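Side-chain contacts in D-alanyl transferase DltD (Enterococcus faecium TX0133A04, PDB 6PFX), which probably transfers D-alanine to lipoteichoic acid in the cell wall of Gram-positive bacteria, as a membrane-associated member of the DltD family: residues Arg87-Gly90 with Asp91-Lys94; Ser223-Ala226 with Asn227-Glu231; Leu277-Asp280 with Gln281-Lys284; Thr304-Ser307 with Gln308-Gln312. One frame throughout, in Å; residues are numbered along the deposited sequence.

Contact 1 (Arg87-Gly90 with Asp91-Lys94); sequences RSAG and DAMK
A89 and M93 form the closest apolar contact, the methyl CB of A89 lying 3.6 Å from CG of M93. M93 reaches it because its CG stands beside its own backbone N (chi1 -71°), after which the chain bends twice and carries the sulfur and CE away from A89; the M93 side chain also touches L34 of helix 28-35 and P41 and F43 of strand 39-43. A89 leans on the same helix through N31 and L34. CB of A92 sits 3.3 Å from the carbonyl O of A89. The backbone here closes helix 79-89: G90 is the first residue to leave helical angles, its phi positive at 54°, and the chain then winds through the short 3-10 segment 91-93 toward strand 97-101, a member of the central parallel β-sheet of this SGNH-type α/β fold. Two hydrogen bonds hold this turn. A92 N donates to A89 O at 3.1 Å, and M93 N to G90 O, also at 3.1 Å and straighter at the hydrogen. Polar partners flank the turn: R87 makes a salt bridge with D140, and M93 O accepts from ND2 of N287.

Contact 2 (Ser223-Ala226 with Asn227-Glu231); sequences SILA and NQIGE
L225 turns its CG away from its backbone N (chi1 176°), while I229 keeps CG1 beside the N and away from the carbonyl carbon (chi1 -64°); together these settings bring CD1 of I229 against L225, 3.8 Å from CG. The two side chains cross at a slant on one flank of helix 219-233, an i to i+4 contact within a regular α-helix. One residue back, I224 and Q228 run side by side in the same direction on an exposed flank. There CG2 of I224 lies 3.7 Å from NE2 of Q228, and CG of Q228 rests 3.2 Å from the carbonyl O of I224. The side chains of Q228 and L225 cross at about a right angle, OE1 of Q228 lying 4.0 Å from CD1 of L225. The buried flank belongs to A226 and I229, both of which touch W351 of helix 351-365; OG of S223 is hydrogen-bonded to NZ of K352 on that same helix. Successive backbone bonds tie the two halves together, from S223 O to N227 N through to A226 O and G230 N. Beside the third of them, CG1 of I229 lies 3.3 Å from the carbonyl O of L225.

Contact 3 (Leu277-Asp280 with Gln281-Lys284); sequences LVLD and QLAK
D280 presents its carboxylate edge to K284: NZ sits on the syn side of OD1, the side of the other oxygen, in a salt bridge of 2.5 Å. The second flat group, the carboxamide of Q281, has CD of R87 from helix 79-89 over one face, and it is linked to the same D280 oxygen by a water that donates to D280 OD1 and to Q281 OE1, the latter at 2.8 Å. This is an i to i+4 acid-lysine pair on the last turn of helix 271-284, which leads into strand 288-293 of the central parallel sheet in this SGNH-type α/β fold. D280 CG points away from its backbone N and lies beside the carbonyl carbon (chi1 -169°), which sends the carboxylate along the helix, while K284 stays extended beyond CG and runs across it at an angle. The bond is shorter than usual, and K284 CE comes within 2.9 Å of OD1, so the exact place of the lysine end is doubtful. Around the helix the packing is apolar: L279 and L282 touch F291 of strand 288-293, while V278, side by side with L282, touches M86 of helix 79-89. On another side, Q281 packs against Y83 of that helix. The tightest of the apolar contacts is 3.5 Å, between CG1 of V278 and CD1 of L282.

Contact 4 (Thr304-Ser307 with Gln308-Gln312); sequences TGLS and QEMLQ
L306 inserts both its methyl groups on the packed side of this turn, CD1 resting 3.8 Å from CE of M310 and CD2 4.0 Å from CD1 of L311. M310 bends back at chi2 and chi3 to lay its CE there, passing L306 diagonally, whereas L311 meets the leucine at about a right angle. W264 and Q261 touch L306 as well. Nearby, CB of M310 lies 3.6 Å from CB of S307. The buried T304 belongs to this side too: an ST turn, T304 OG1 accepting from L306 N at 3.3 Å, spans G305, the first residue to leave helix 298-304, and the same OG1 is hydrogen-bonded to OE1 of Q261.

The other side is more open and polar, and it is where the first turn of helix 308-323 is capped. S307 occupies the N-cap position: with OG swung away from its backbone N and beside the carbonyl carbon (chi1 172°), it accepts from M310 N at 3.0 Å and 162°. A water lies 2.7 Å from the same OG and accepts from E309 N, and the E309 side chain runs out toward solvent. Q308 folds its amide back to S301 OG and V296 O. Two of the N-H groups at the start of helix 308-323 are thus taken up by a serine oxygen and a water, and the helix's positive end would probably polarise both.

Contacts 1 and 3 are neighbours, their centres 11 Å apart: CD of R87 packs 3.5 Å from OE1 of Q281, so helix 79-89 and helix 271-284 lie together beside the central sheet. Contact 2 lies across the molecule, its centre 39 Å from contact 1 and 37 Å from contact 3. Contact 4 stands 26 Å from contact 2 and 29 Å from contact 3, centre to centre, with none of its atoms touching them. S46, H348 and D345 have a geometry consistent with an SGNH-type catalytic triad; contact 2 packs through A226 on W351 and K352, at the start of helix 351-365, a few residues after H348 in the chain.

Contact 1 (Arg87-Gly90 with Asp91-Lys94)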
loop_
_atom_site.group_PDB
_atom_site.type_symbol
_atom_site.label_atom_id
_atom_site.label_comp_id
_atom_site.label_asym_id
_atom_site.label_seq_id
_atom_site.Cartn_x
_atom_site.Cartn_y
_atom_site.Cartn_z
ATOM N N ARG A 87 -2.521 -4.354 11.823
ATOM C CA ARG A 87 -3.175 -4.860 13.025
ATOM C C ARG A 87 -2.251 -5.788 13.802
ATOM O O ARG A 87 -2.227 -5.762 15.038
ATOM C CB ARG A 87 -4.467 -5.588 12.631
ATOM C CG ARG A 87 -5.290 -6.135 13.799
ATOM C CD ARG A 87 -6.050 -5.009 14.479
ATOM N NE ARG A 87 -6.792 -5.440 15.663
ATOM C CZ ARG A 87 -8.121 -5.469 15.783
ATOM N NH1 ARG A 87 -8.920 -5.093 14.783
ATOM N NH2 ARG A 87 -8.652 -5.875 16.933
ATOM N N SER A 88 -1.499 -6.635 13.099
ATOM C CA SER A 88 -0.620 -7.581 13.775
ATOM C C SER A 88 0.600 -6.892 14.371
ATOM O O SER A 88 1.231 -7.442 15.278
ATOM C CB SER A 88 -0.181 -8.685 12.809
ATOM O OG SER A 88 0.621 -8.179 11.750
ATOM N N ALA A 89 0.952 -5.704 13.882
ATOM C CA ALA A 89 2.000 -4.931 14.531
ATOM C C ALA A 89 1.531 -4.362 15.862
ATOM O O ALA A 89 2.363 -4.052 16.722
ATOM C CB ALA A 89 2.467 -3.814 13.600
ATOM N N GLY A 90 0.222 -4.221 16.048
ATOM C CA GLY A 90 -0.297 -3.744 17.317
ATOM C C GLY A 90 0.325 -2.428 17.732
ATOM O O GLY A 90 0.427 -1.478 16.940
ATOM N N ASP A 91 0.765 -2.378 18.994
ATOM C CA ASP A 91 1.257 -1.139 19.572
ATOM C C ASP A 91 2.546 -0.651 18.930
ATOM O O ASP A 91 2.932 0.499 19.163
ATOM C CB ASP A 91 1.515 -1.304 21.074
ATOM C CG ASP A 91 0.244 -1.312 21.886
ATOM O OD1 ASP A 91 -0.823 -0.998 21.320
ATOM O OD2 ASP A 91 0.314 -1.634 23.091
ATOM N N ALA A 92 3.247 -1.505 18.177
ATOM C CA ALA A 92 4.464 -1.057 17.510
ATOM C C ALA A 92 4.168 0.091 16.559
ATOM O O ALA A 92 5.053 0.901 16.267
ATOM C CB ALA A 92 5.127 -2.222 16.777
ATOM N N MET A 93 2.930 0.187 16.080
ATOM C CA MET A 93 2.553 1.249 15.165
ATOM C C MET A 93 2.045 2.503 15.856
ATOM O O MET A 93 1.810 3.506 15.180
ATOM C CB MET A 93 1.449 0.756 14.221
ATOM C CG MET A 93 1.929 -0.233 13.224
ATOM S SD MET A 93 2.727 0.626 11.868
ATOM C CE MET A 93 1.336 1.446 11.065
ATOM N N LYS A 94 1.858 2.487 17.167
ATOM C CA LYS A 94 1.212 3.618 17.814
ATOM C C LYS A 94 1.986 4.904 17.536
ATOM O O LYS A 94 3.209 4.966 17.707
ATOM C CB LYS A 94 1.124 3.368 19.322
ATOM C CG LYS A 94 0.365 4.461 20.078
ATOM C CD LYS A 94 0.296 4.203 21.573
ATOM C CE LYS A 94 -0.465 5.320 22.274
ATOM N NZ LYS A 94 -0.530 5.102 23.743
#

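Contact 2 (Ser223-Ala226 with Asn227-Glu231)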
loop_
_atom_site.group_PDB
_atom_site.type_symbol
_atom_site.label_atom_id
_atom_site.label_comp_id
_atom_site.label_asym_id
_atom_site.label_seq_id
_atom_site.Cartn_x
_atom_site.Cartn_y
_atom_site.Cartn_z
ATOM N N SER A 223 15.518 16.774 -10.800
ATOM C CA SER A 223 14.542 16.682 -11.879
ATOM C C SER A 223 15.226 16.505 -13.228
ATOM O O SER A 223 14.806 15.674 -14.044
ATOM C CB SER A 223 13.691 17.951 -11.875
ATOM O OG SER A 223 12.781 17.963 -12.954
ATOM N N ILE A 224 16.286 17.278 -13.476
ATOM C CA ILE A 224 17.039 17.146 -14.718
ATOM C C ILE A 224 17.578 15.734 -14.862
ATOM O O ILE A 224 17.499 15.128 -15.938
ATOM C CB ILE A 224 18.165 18.192 -14.763
ATOM C CG1 ILE A 224 17.576 19.577 -15.005
ATOM C CG2 ILE A 224 19.187 17.826 -15.828
ATOM C CD1 ILE A 224 18.553 20.679 -14.705
ATOM N N LEU A 225 18.125 15.182 -13.775
ATOM C CA LEU A 225 18.664 13.830 -13.820
ATOM C C LEU A 225 17.552 12.818 -14.055
ATOM O O LEU A 225 17.723 11.875 -14.837
ATOM C CB LEU A 225 19.425 13.523 -12.530
ATOM C CG LEU A 225 19.974 12.101 -12.404
ATOM C CD1 LEU A 225 21.066 11.837 -13.389
ATOM C CD2 LEU A 225 20.482 11.860 -10.982
ATOM N N ALA A 226 16.397 13.005 -13.404
ATOM C CA ALA A 226 15.281 12.086 -13.612
ATOM C C ALA A 226 14.810 12.106 -15.064
ATOM O O ALA A 226 14.452 11.062 -15.628
ATOM C CB ALA A 226 14.129 12.411 -12.657
ATOM N N ASN A 227 14.773 13.292 -15.676
ATOM C CA ASN A 227 14.393 13.390 -17.077
ATOM C C ASN A 227 15.438 12.739 -17.972
ATOM O O ASN A 227 15.087 12.079 -18.958
ATOM C CB ASN A 227 14.192 14.852 -17.469
ATOM C CG ASN A 227 12.886 15.421 -16.968
ATOM O OD1 ASN A 227 11.912 14.700 -16.754
ATOM N ND2 ASN A 227 12.845 16.734 -16.826
ATOM N N GLN A 228 16.727 12.890 -17.635
ATOM C CA GLN A 228 17.762 12.265 -18.453
ATOM C C GLN A 228 17.677 10.745 -18.377
ATOM O O GLN A 228 17.732 10.059 -19.404
ATOM C CB GLN A 228 19.154 12.732 -18.041
ATOM C CG GLN A 228 19.437 14.194 -18.310
ATOM C CD GLN A 228 20.696 14.689 -17.608
ATOM O OE1 GLN A 228 21.160 14.089 -16.637
ATOM N NE2 GLN A 228 21.254 15.788 -18.101
ATOM N N ILE A 229 17.508 10.204 -17.171
ATOM C CA ILE A 229 17.415 8.759 -17.025
ATOM C C ILE A 229 16.140 8.247 -17.681
ATOM O O ILE A 229 16.164 7.250 -18.414
ATOM C CB ILE A 229 17.516 8.385 -15.535
ATOM C CG1 ILE A 229 18.901 8.768 -14.999
ATOM C CG2 ILE A 229 17.268 6.909 -15.342
ATOM C CD1 ILE A 229 19.051 8.619 -13.485
ATOM N N GLY A 230 15.012 8.920 -17.449
ATOM C CA GLY A 230 13.774 8.488 -18.076
ATOM C C GLY A 230 13.887 8.450 -19.586
ATOM O O GLY A 230 13.466 7.488 -20.232
ATOM N N GLU A 231 14.460 9.499 -20.175
ATOM C CA GLU A 231 14.579 9.530 -21.629
ATOM C C GLU A 231 15.414 8.359 -22.130
ATOM O O GLU A 231 15.051 7.695 -23.108
ATOM C CB GLU A 231 15.185 10.861 -22.066
ATOM C CG GLU A 231 15.129 11.141 -23.551
ATOM C CD GLU A 231 15.594 12.546 -23.868
ATOM O OE1 GLU A 231 16.507 13.048 -23.168
ATOM O OE2 GLU A 231 15.030 13.151 -24.805
#

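Contact 3 (Leu277-Asp280 with Gln281-Lys284)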
loop_
_atom_site.group_PDB
_atom_site.type_symbol
_atom_site.label_atom_id
_atom_site.label_comp_id
_atom_site.label_asym_id
_atom_site.label_seq_id
_atom_site.Cartn_x
_atom_site.Cartn_y
_atom_site.Cartn_z
ATOM N N LEU A 277 -10.838 -0.512 6.450
ATOM C CA LEU A 277 -10.156 -1.209 7.534
ATOM C C LEU A 277 -8.823 -0.546 7.844
ATOM O O LEU A 277 -8.487 -0.320 9.011
ATOM C CB LEU A 277 -9.917 -2.667 7.151
ATOM C CG LEU A 277 -11.126 -3.585 7.074
ATOM C CD1 LEU A 277 -10.743 -4.940 6.515
ATOM C CD2 LEU A 277 -11.668 -3.783 8.473
ATOM N N VAL A 278 -8.038 -0.248 6.805
ATOM C CA VAL A 278 -6.777 0.467 6.982
ATOM C C VAL A 278 -6.993 1.777 7.723
ATOM O O VAL A 278 -6.262 2.090 8.663
ATOM C CB VAL A 278 -6.125 0.704 5.607
ATOM C CG1 VAL A 278 -4.986 1.667 5.704
ATOM C CG2 VAL A 278 -5.704 -0.634 4.971
ATOM N N LEU A 279 -7.972 2.580 7.293
ATOM C CA LEU A 279 -8.246 3.861 7.945
ATOM C C LEU A 279 -8.657 3.678 9.403
ATOM O O LEU A 279 -8.248 4.456 10.277
ATOM C CB LEU A 279 -9.335 4.594 7.165
ATOM C CG LEU A 279 -9.005 4.921 5.708
ATOM C CD1 LEU A 279 -10.072 5.859 5.130
ATOM C CD2 LEU A 279 -7.614 5.541 5.598
ATOM N N ASP A 280 -9.477 2.667 9.679
ATOM C CA ASP A 280 -9.879 2.367 11.049
ATOM C C ASP A 280 -8.658 2.151 11.929
ATOM O O ASP A 280 -8.553 2.727 13.018
ATOM C CB ASP A 280 -10.784 1.134 10.998
ATOM C CG ASP A 280 -11.498 0.844 12.307
ATOM O OD1 ASP A 280 -10.909 0.143 13.158
ATOM O OD2 ASP A 280 -12.663 1.282 12.461
ATOM N N GLN A 281 -7.712 1.339 11.466
ATOM C CA GLN A 281 -6.546 1.033 12.282
ATOM C C GLN A 281 -5.591 2.217 12.374
ATOM O O GLN A 281 -5.024 2.469 13.439
ATOM C CB GLN A 281 -5.853 -0.221 11.753
ATOM C CG GLN A 281 -4.765 -0.777 12.657
ATOM C CD GLN A 281 -5.301 -1.362 13.958
ATOM O OE1 GLN A 281 -6.493 -1.599 14.101
ATOM N NE2 GLN A 281 -4.411 -1.588 14.915
ATOM N N LEU A 282 -5.398 2.958 11.279
ATOM C CA LEU A 282 -4.546 4.139 11.327
ATOM C C LEU A 282 -5.093 5.138 12.328
ATOM O O LEU A 282 -4.342 5.717 13.120
ATOM C CB LEU A 282 -4.448 4.768 9.939
ATOM C CG LEU A 282 -3.627 3.935 8.969
ATOM C CD1 LEU A 282 -3.906 4.452 7.557
ATOM C CD2 LEU A 282 -2.170 4.026 9.219
ATOM N N ALA A 283 -6.412 5.292 12.364
ATOM C CA ALA A 283 -7.008 6.251 13.282
ATOM C C ALA A 283 -6.872 5.769 14.720
ATOM O O ALA A 283 -6.520 6.549 15.614
ATOM C CB ALA A 283 -8.469 6.487 12.896
ATOM N N LYS A 284 -7.108 4.475 14.958
ATOM C CA LYS A 284 -7.027 3.948 16.322
ATOM C C LYS A 284 -5.612 4.038 16.872
ATOM O O LYS A 284 -5.431 4.238 18.080
ATOM C CB LYS A 284 -7.582 2.522 16.370
ATOM C CG LYS A 284 -9.106 2.513 16.216
ATOM C CD LYS A 284 -9.720 1.123 16.097
ATOM C CE LYS A 284 -11.239 1.194 15.882
ATOM N NZ LYS A 284 -11.804 -0.136 15.479
HETATM O O HOH W 1 -9.123 -1.764 13.245
#

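Contact 4 (Thr304-Ser307 with Gln308-Gln312)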
loop_
_atom_site.group_PDB
_atom_site.type_symbol
_atom_site.label_atom_id
_atom_site.label_comp_id
_atom_site.label_asym_id
_atom_site.label_seq_id
_atom_site.Cartn_x
_atom_site.Cartn_y
_atom_site.Cartn_z
ATOM N N THR A 304 -4.844 2.612 -24.634
ATOM C CA THR A 304 -5.742 1.566 -24.170
ATOM C C THR A 304 -7.181 2.048 -24.029
ATOM O O THR A 304 -8.086 1.220 -23.888
ATOM C CB THR A 304 -5.335 1.039 -22.788
ATOM O OG1 THR A 304 -5.520 2.088 -21.825
ATOM C CG2 THR A 304 -3.900 0.550 -22.753
ATOM N N GLY A 305 -7.401 3.363 -24.016
ATOM C CA GLY A 305 -8.714 3.931 -23.819
ATOM C C GLY A 305 -9.145 4.088 -22.379
ATOM O O GLY A 305 -10.270 4.536 -22.132
ATOM N N LEU A 306 -8.306 3.713 -21.422
ATOM C CA LEU A 306 -8.627 3.943 -20.021
ATOM C C LEU A 306 -8.938 5.416 -19.813
ATOM O O LEU A 306 -8.167 6.289 -20.226
ATOM C CB LEU A 306 -7.431 3.552 -19.162
ATOM C CG LEU A 306 -7.684 3.586 -17.650
ATOM C CD1 LEU A 306 -8.522 2.362 -17.246
ATOM C CD2 LEU A 306 -6.372 3.661 -16.894
ATOM N N SER A 307 -10.051 5.691 -19.136
ATOM C CA SER A 307 -10.544 7.052 -19.009
ATOM C C SER A 307 -9.856 7.807 -17.881
ATOM O O SER A 307 -9.955 7.424 -16.705
ATOM C CB SER A 307 -12.040 7.065 -18.734
ATOM O OG SER A 307 -12.455 8.382 -18.438
ATOM N N GLN A 308 -9.211 8.918 -18.237
ATOM C CA GLN A 308 -8.646 9.798 -17.220
ATOM C C GLN A 308 -9.737 10.488 -16.401
ATOM O O GLN A 308 -9.539 10.732 -15.201
ATOM C CB GLN A 308 -7.696 10.823 -17.839
ATOM C CG GLN A 308 -6.419 10.232 -18.415
ATOM C CD GLN A 308 -5.454 9.806 -17.345
ATOM O OE1 GLN A 308 -5.504 10.315 -16.219
ATOM N NE2 GLN A 308 -4.561 8.872 -17.675
ATOM N N GLU A 309 -10.883 10.806 -17.022
ATOM C CA GLU A 309 -12.012 11.341 -16.271
ATOM C C GLU A 309 -12.462 10.344 -15.212
ATOM O O GLU A 309 -12.752 10.719 -14.065
ATOM C CB GLU A 309 -13.153 11.683 -17.231
ATOM C CG GLU A 309 -14.352 12.243 -16.512
ATOM C CD GLU A 309 -15.537 12.479 -17.421
ATOM O OE1 GLU A 309 -15.353 12.607 -18.655
ATOM O OE2 GLU A 309 -16.660 12.533 -16.885
ATOM N N MET A 310 -12.481 9.057 -15.565
ATOM C CA MET A 310 -12.814 8.030 -14.585
ATOM C C MET A 310 -11.810 8.018 -13.441
ATOM O O MET A 310 -12.192 7.920 -12.273
ATOM C CB MET A 310 -12.863 6.658 -15.262
ATOM C CG MET A 310 -13.160 5.494 -14.327
ATOM S SD MET A 310 -11.717 4.870 -13.438
ATOM C CE MET A 310 -10.784 4.158 -14.798
ATOM N N LEU A 311 -10.519 8.135 -13.752
ATOM C CA LEU A 311 -9.510 8.142 -12.695
ATOM C C LEU A 311 -9.672 9.352 -11.780
ATOM O O LEU A 311 -9.446 9.260 -10.564
ATOM C CB LEU A 311 -8.123 8.134 -13.329
ATOM C CG LEU A 311 -7.679 6.871 -14.054
ATOM C CD1 LEU A 311 -6.358 7.064 -14.812
ATOM C CD2 LEU A 311 -7.550 5.727 -13.056
ATOM N N GLN A 312 -10.049 10.498 -12.349
ATOM C CA GLN A 312 -10.342 11.674 -11.542
ATOM C C GLN A 312 -11.531 11.433 -10.622
ATOM O O GLN A 312 -11.577 11.975 -9.513
ATOM C CB GLN A 312 -10.600 12.877 -12.446
ATOM C CG GLN A 312 -9.370 13.356 -13.138
ATOM C CD GLN A 312 -9.647 14.152 -14.398
ATOM O OE1 GLN A 312 -10.761 14.626 -14.623
ATOM N NE2 GLN A 312 -8.627 14.289 -15.239
HETATM O O HOH W 2 -11.628 10.436 -19.929
#